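Local coordinates for beta-1,4-galactanase (Thielavia heterothallica, PDB 1HJS), which hydrolyses the beta-1,4-linked galactosidic bonds of type I arabinogalactans as a family 53 glycoside hydrolase of clan GH-A, at residues 61-66 / 121-126; 115-120 / 162-167. All blocks are in the same frame, centred on the assembly; numbering follows the deposited sequence.

Interaction 1: residues 61-66 / 121-126; sequences YNIAIA and QNAGIQ
I125 reaches from the turn after helix 102-122 to A66 on helix 59-71, and one helical turn earlier I63 meets A123; these two apolar pairs carry the contact. With CG1 anti to its own carbonyl carbon (chi1 -57°) and a second torsion of -60°, I125 swings CD1 over the methyl and carbonyl of A66. There CD1 lies 3.8 Å from A66 CB and 3.7 Å from the carbonyl carbon A66 C, while CG2 of the same isoleucine closes on A66 CB at 3.9 Å. The small methyl of A66 is thus gripped by both branches of I125.

I63 uses its shorter branch. CG2, anti to the backbone N because chi1 is -73°, meets A123 CB at 3.6 Å, methyl against methyl, whereas its longer CG1-CD1 arm serves L120 of the neighbouring helix. I125 also packs on L120.

A Schellman motif turns the chain so that I125 can face helix 59-71: G124, at positive phi, follows the helix end, G124 N bonds to Q121 O at 2.9 Å, and I125 N bonds to L120 O. Beyond it, Q126 NE2 donates to Q121 OE1 at 3.0 Å from above the carbonyl plane. Shortened to an alanine, I125 would have neither branch, which is likely to leave a gap between the turn and A66.

No hydrogen bond or salt bridge joins the two segments; their attachment rests on van der Waals packing of two isoleucines against two alanines, buried at A66 and I125 and partly exposed at I63 and A123.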
loop_
_atom_site.group_PDB
_atom_site.type_symbol
_atom_site.label_atom_id
_atom_site.label_comp_id
_atom_site.label_asym_id
_atom_site.label_seq_id
_atom_site.Cartn_x
_atom_site.Cartn_y
_atom_site.Cartn_z
ATOM N N TYR A 61 -12.254 6.277 -11.016
ATOM C CA TYR A 61 -11.068 7.101 -10.818
ATOM C C TYR A 61 -9.829 6.232 -10.991
ATOM O O TYR A 61 -8.873 6.612 -11.665
ATOM C CB TYR A 61 -11.107 7.706 -9.409
ATOM C CG TYR A 61 -9.893 8.522 -9.018
ATOM C CD1 TYR A 61 -8.713 7.907 -8.599
ATOM C CD2 TYR A 61 -9.935 9.917 -9.043
ATOM C CE1 TYR A 61 -7.601 8.667 -8.209
ATOM C CE2 TYR A 61 -8.836 10.681 -8.660
ATOM C CZ TYR A 61 -7.674 10.055 -8.245
ATOM O OH TYR A 61 -6.586 10.823 -7.883
ATOM N N ASN A 62 -9.862 5.049 -10.391
ATOM C CA ASN A 62 -8.746 4.118 -10.462
ATOM C C ASN A 62 -8.522 3.503 -11.838
ATOM O O ASN A 62 -7.384 3.259 -12.235
ATOM C CB ASN A 62 -8.933 3.025 -9.417
ATOM C CG ASN A 62 -8.401 3.438 -8.068
ATOM O OD1 ASN A 62 -7.190 3.452 -7.852
ATOM N ND2 ASN A 62 -9.300 3.801 -7.157
ATOM N N ILE A 63 -9.600 3.241 -12.566
ATOM C CA ILE A 63 -9.448 2.677 -13.900
ATOM C C ILE A 63 -8.808 3.728 -14.800
ATOM O O ILE A 63 -7.947 3.419 -15.622
ATOM C CB ILE A 63 -10.816 2.223 -14.477
ATOM C CG1 ILE A 63 -11.259 0.942 -13.763
ATOM C CG2 ILE A 63 -10.707 1.991 -15.989
ATOM C CD1 ILE A 63 -12.656 0.478 -14.111
ATOM N N ALA A 64 -9.206 4.982 -14.623
ATOM C CA ALA A 64 -8.650 6.061 -15.434
ATOM C C ALA A 64 -7.134 6.191 -15.251
ATOM O O ALA A 64 -6.392 6.257 -16.236
ATOM C CB ALA A 64 -9.336 7.380 -15.100
ATOM N N ILE A 65 -6.660 6.225 -14.007
ATOM C CA ILE A 65 -5.221 6.356 -13.810
ATOM C C ILE A 65 -4.480 5.048 -14.065
ATOM O O ILE A 65 -3.311 5.063 -14.441
ATOM C CB ILE A 65 -4.865 6.918 -12.409
ATOM C CG1 ILE A 65 -5.378 5.999 -11.298
ATOM C CG2 ILE A 65 -5.470 8.308 -12.252
ATOM C CD1 ILE A 65 -4.961 6.464 -9.905
ATOM N N ALA A 66 -5.161 3.918 -13.885
ATOM C CA ALA A 66 -4.530 2.624 -14.151
ATOM C C ALA A 66 -4.197 2.531 -15.644
ATOM O O ALA A 66 -3.155 1.996 -16.021
ATOM C CB ALA A 66 -5.453 1.482 -13.746
ATOM N N GLN A 121 -10.705 -5.950 -15.558
ATOM C CA GLN A 121 -10.374 -6.806 -16.692
ATOM C C GLN A 121 -10.963 -6.227 -17.981
ATOM O O GLN A 121 -10.278 -6.142 -19.004
ATOM C CB GLN A 121 -10.927 -8.216 -16.452
ATOM C CG GLN A 121 -10.847 -9.169 -17.647
ATOM C CD GLN A 121 -9.434 -9.396 -18.146
ATOM O OE1 GLN A 121 -8.474 -9.366 -17.375
ATOM N NE2 GLN A 121 -9.304 -9.643 -19.447
ATOM N N ASN A 122 -12.229 -5.823 -17.921
ATOM C CA ASN A 122 -12.909 -5.266 -19.087
ATOM C C ASN A 122 -12.304 -3.958 -19.575
ATOM O O ASN A 122 -12.513 -3.561 -20.726
ATOM C CB ASN A 122 -14.397 -5.071 -18.790
ATOM C CG ASN A 122 -15.123 -6.386 -18.591
ATOM O OD1 ASN A 122 -14.637 -7.441 -18.999
ATOM N ND2 ASN A 122 -16.299 -6.328 -17.977
ATOM N N ALA A 123 -11.563 -3.292 -18.699
ATOM C CA ALA A 123 -10.909 -2.036 -19.045
ATOM C C ALA A 123 -9.466 -2.306 -19.467
ATOM O O ALA A 123 -8.696 -1.374 -19.701
ATOM C CB ALA A 123 -10.940 -1.083 -17.859
ATOM N N GLY A 124 -9.107 -3.585 -19.559
ATOM C CA GLY A 124 -7.761 -3.956 -19.959
ATOM C C GLY A 124 -6.730 -3.802 -18.853
ATOM O O GLY A 124 -5.526 -3.729 -19.116
ATOM N N ILE A 125 -7.201 -3.757 -17.611
ATOM C CA ILE A 125 -6.304 -3.608 -16.471
ATOM C C ILE A 125 -6.191 -4.897 -15.660
ATOM O O ILE A 125 -7.163 -5.341 -15.053
ATOM C CB ILE A 125 -6.787 -2.481 -15.520
ATOM C CG1 ILE A 125 -6.909 -1.159 -16.287
ATOM C CG2 ILE A 125 -5.827 -2.338 -14.344
ATOM C CD1 ILE A 125 -5.614 -0.680 -16.912
ATOM N N GLN A 126 -5.007 -5.501 -15.674
ATOM C CA GLN A 126 -4.758 -6.709 -14.901
ATOM C C GLN A 126 -3.713 -6.359 -13.851
ATOM O O GLN A 126 -2.512 -6.455 -14.098
ATOM C CB GLN A 126 -4.225 -7.844 -15.785
ATOM C CG GLN A 126 -5.217 -8.402 -16.796
ATOM C CD GLN A 126 -5.298 -7.565 -18.060
ATOM O OE1 GLN A 126 -4.282 -7.078 -18.559
ATOM N NE2 GLN A 126 -6.506 -7.410 -18.595
#

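Interaction 2: residues 115-120 / 162-167; sequences DAANKL and WGIKDS
The backbones of helix 102-122 and the C-terminal end of helix 150-165 come nearest at N118 and S167, whose CA atoms are 5.7 Å apart, just where the 162-167 segment leaves its helix. A117, pointing at this helix end, presses its methyl on S167: A117 CB lies 3.4 Å from S167 CB, tighter than an ordinary van der Waals contact, and 3.5 Å from S167 OG. On the helical side the same methyl meets the tip of I164, whose CB starts away from helix 102-122 but whose torsions of -64° and -61° bring CD1 back to 4.2 Å from A117 CB.

S167 holds its hydroxyl between its backbone N and carbonyl carbon (chi1 75°), which turns OG back over the last helical turn. From there OG donates to I164 O at 2.6 Å, in the carbonyl plane and on a lone pair. S167 N bonds to the same oxygen, so two donors grip I164 O, and the bond from OG fixes the rotation of the serine side chain beside A117.

N118 borders the contact with its amide oxygen: OD1 passes 3.5 Å from both CA and CB of S167 and finds its hydrogen-bond donor one residue further on, in the backbone N of S168. That bond ties the departing chain to the side of helix 102-122. S167 also touches L114, and I164 reaches inward to I175 of strand 174-179.

Consecutive outer helices of a (beta/alpha)8 barrel meet here, the two that follow strands 75-80 and 129-132, packed chiefly through A117 and S167, with N118 and I164 adding to them, where the second helix gives way to the loop leading to strand 174-179.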
loop_
_atom_site.group_PDB
_atom_site.type_symbol
_atom_site.label_atom_id
_atom_site.label_comp_id
_atom_site.label_asym_id
_atom_site.label_seq_id
_atom_site.Cartn_x
_atom_site.Cartn_y
_atom_site.Cartn_z
ATOM N N ASP A 115 -17.041 -8.116 -8.955
ATOM C CA ASP A 115 -17.489 -7.072 -9.869
ATOM C C ASP A 115 -16.353 -6.116 -10.229
ATOM O O ASP A 115 -16.124 -5.829 -11.402
ATOM C CB ASP A 115 -18.637 -6.285 -9.235
ATOM C CG ASP A 115 -19.099 -5.130 -10.102
ATOM O OD1 ASP A 115 -19.705 -5.392 -11.164
ATOM O OD2 ASP A 115 -18.846 -3.961 -9.725
ATOM N N ALA A 116 -15.647 -5.624 -9.214
ATOM C CA ALA A 116 -14.537 -4.706 -9.441
ATOM C C ALA A 116 -13.465 -5.359 -10.311
ATOM O O ALA A 116 -12.958 -4.744 -11.245
ATOM C CB ALA A 116 -13.938 -4.270 -8.108
ATOM N N ALA A 117 -13.124 -6.606 -9.996
ATOM C CA ALA A 117 -12.112 -7.338 -10.754
ATOM C C ALA A 117 -12.511 -7.475 -12.220
ATOM O O ALA A 117 -11.683 -7.288 -13.113
ATOM C CB ALA A 117 -11.889 -8.722 -10.142
ATOM N N ASN A 118 -13.774 -7.811 -12.464
ATOM C CA ASN A 118 -14.255 -7.962 -13.836
ATOM C C ASN A 118 -14.231 -6.633 -14.580
ATOM O O ASN A 118 -13.905 -6.582 -15.765
ATOM C CB ASN A 118 -15.676 -8.538 -13.855
ATOM C CG ASN A 118 -15.721 -9.992 -13.429
ATOM O OD1 ASN A 118 -14.748 -10.728 -13.593
ATOM N ND2 ASN A 118 -16.860 -10.421 -12.898
ATOM N N LYS A 119 -14.579 -5.553 -13.885
ATOM C CA LYS A 119 -14.580 -4.236 -14.513
ATOM C C LYS A 119 -13.160 -3.820 -14.863
ATOM O O LYS A 119 -12.930 -3.170 -15.880
ATOM C CB LYS A 119 -15.239 -3.203 -13.599
ATOM C CG LYS A 119 -16.747 -3.384 -13.502
ATOM C CD LYS A 119 -17.392 -2.387 -12.553
ATOM C CE LYS A 119 -18.905 -2.590 -12.499
ATOM N NZ LYS A 119 -19.535 -1.781 -11.419
ATOM N N LEU A 120 -12.206 -4.202 -14.022
ATOM C CA LEU A 120 -10.808 -3.884 -14.289
ATOM C C LEU A 120 -10.378 -4.662 -15.535
ATOM O O LEU A 120 -9.770 -4.103 -16.453
ATOM C CB LEU A 120 -9.936 -4.277 -13.094
ATOM C CG LEU A 120 -10.025 -3.321 -11.900
ATOM C CD1 LEU A 120 -9.424 -3.964 -10.655
ATOM C CD2 LEU A 120 -9.297 -2.027 -12.244
ATOM N N TRP A 162 -11.620 -15.167 -3.027
ATOM C CA TRP A 162 -12.284 -15.888 -4.101
ATOM C C TRP A 162 -13.051 -14.989 -5.056
ATOM O O TRP A 162 -13.390 -15.402 -6.159
ATOM C CB TRP A 162 -13.162 -17.001 -3.532
ATOM C CG TRP A 162 -12.304 -18.157 -3.151
ATOM C CD1 TRP A 162 -11.655 -18.345 -1.963
ATOM C CD2 TRP A 162 -11.859 -19.207 -4.019
ATOM N NE1 TRP A 162 -10.826 -19.442 -2.041
ATOM C CE2 TRP A 162 -10.933 -19.988 -3.291
ATOM C CE3 TRP A 162 -12.149 -19.558 -5.344
ATOM C CZ2 TRP A 162 -10.294 -21.102 -3.846
ATOM C CZ3 TRP A 162 -11.514 -20.664 -5.897
ATOM C CH2 TRP A 162 -10.597 -21.422 -5.146
ATOM N N GLY A 163 -13.313 -13.757 -4.637
ATOM C CA GLY A 163 -13.979 -12.821 -5.524
ATOM C C GLY A 163 -12.976 -12.528 -6.629
ATOM O O GLY A 163 -13.340 -12.282 -7.779
ATOM N N ILE A 164 -11.695 -12.563 -6.271
ATOM C CA ILE A 164 -10.614 -12.329 -7.225
ATOM C C ILE A 164 -10.403 -13.584 -8.069
ATOM O O ILE A 164 -10.359 -13.521 -9.301
ATOM C CB ILE A 164 -9.279 -12.011 -6.509
ATOM C CG1 ILE A 164 -9.397 -10.698 -5.728
ATOM C CG2 ILE A 164 -8.146 -11.923 -7.525
ATOM C CD1 ILE A 164 -9.705 -9.503 -6.597
ATOM N N LYS A 165 -10.272 -14.722 -7.391
ATOM C CA LYS A 165 -10.050 -16.001 -8.058
ATOM C C LYS A 165 -11.153 -16.395 -9.046
ATOM O O LYS A 165 -10.878 -17.052 -10.052
ATOM C CB LYS A 165 -9.867 -17.104 -7.012
ATOM C CG LYS A 165 -8.585 -16.953 -6.185
ATOM C CD LYS A 165 -8.534 -17.959 -5.043
ATOM C CE LYS A 165 -7.308 -17.749 -4.169
ATOM N NZ LYS A 165 -6.029 -18.048 -4.887
ATOM N N ASP A 166 -12.393 -16.003 -8.766
ATOM C CA ASP A 166 -13.503 -16.335 -9.660
ATOM C C ASP A 166 -13.724 -15.286 -10.746
ATOM O O ASP A 166 -14.611 -15.438 -11.585
ATOM C CB ASP A 166 -14.812 -16.500 -8.877
ATOM C CG ASP A 166 -14.819 -17.737 -7.992
ATOM O OD1 ASP A 166 -13.991 -18.644 -8.213
ATOM O OD2 ASP A 166 -15.668 -17.808 -7.080
ATOM N N SER A 167 -12.918 -14.228 -10.735
ATOM C CA SER A 167 -13.061 -13.155 -11.718
ATOM C C SER A 167 -12.446 -13.508 -13.064
ATOM O O SER A 167 -11.775 -14.533 -13.208
ATOM C CB SER A 167 -12.412 -11.869 -11.205
ATOM O OG SER A 167 -11.002 -11.955 -11.289
#

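In the fold
Interactions 1 and 2 lie about 12 Å apart, centre to centre, on the same side of the TIM barrel and share helix 102-122. Their segments alternate along the chain: 61-66, 115-120, 121-126, 162-167. Helix 102-122 packs on helix 59-71 through its end and following turn in interaction 1, and on the end of helix 150-165 through residues 115-120 in interaction 2. L120 joins the two contacts directly, since it belongs to the segment used in interaction 2 and touches both I63 and I125 of interaction 1. Together they link three successive helices of the outer barrel layer, away from E135 and E245, the probable proton donor and nucleophile.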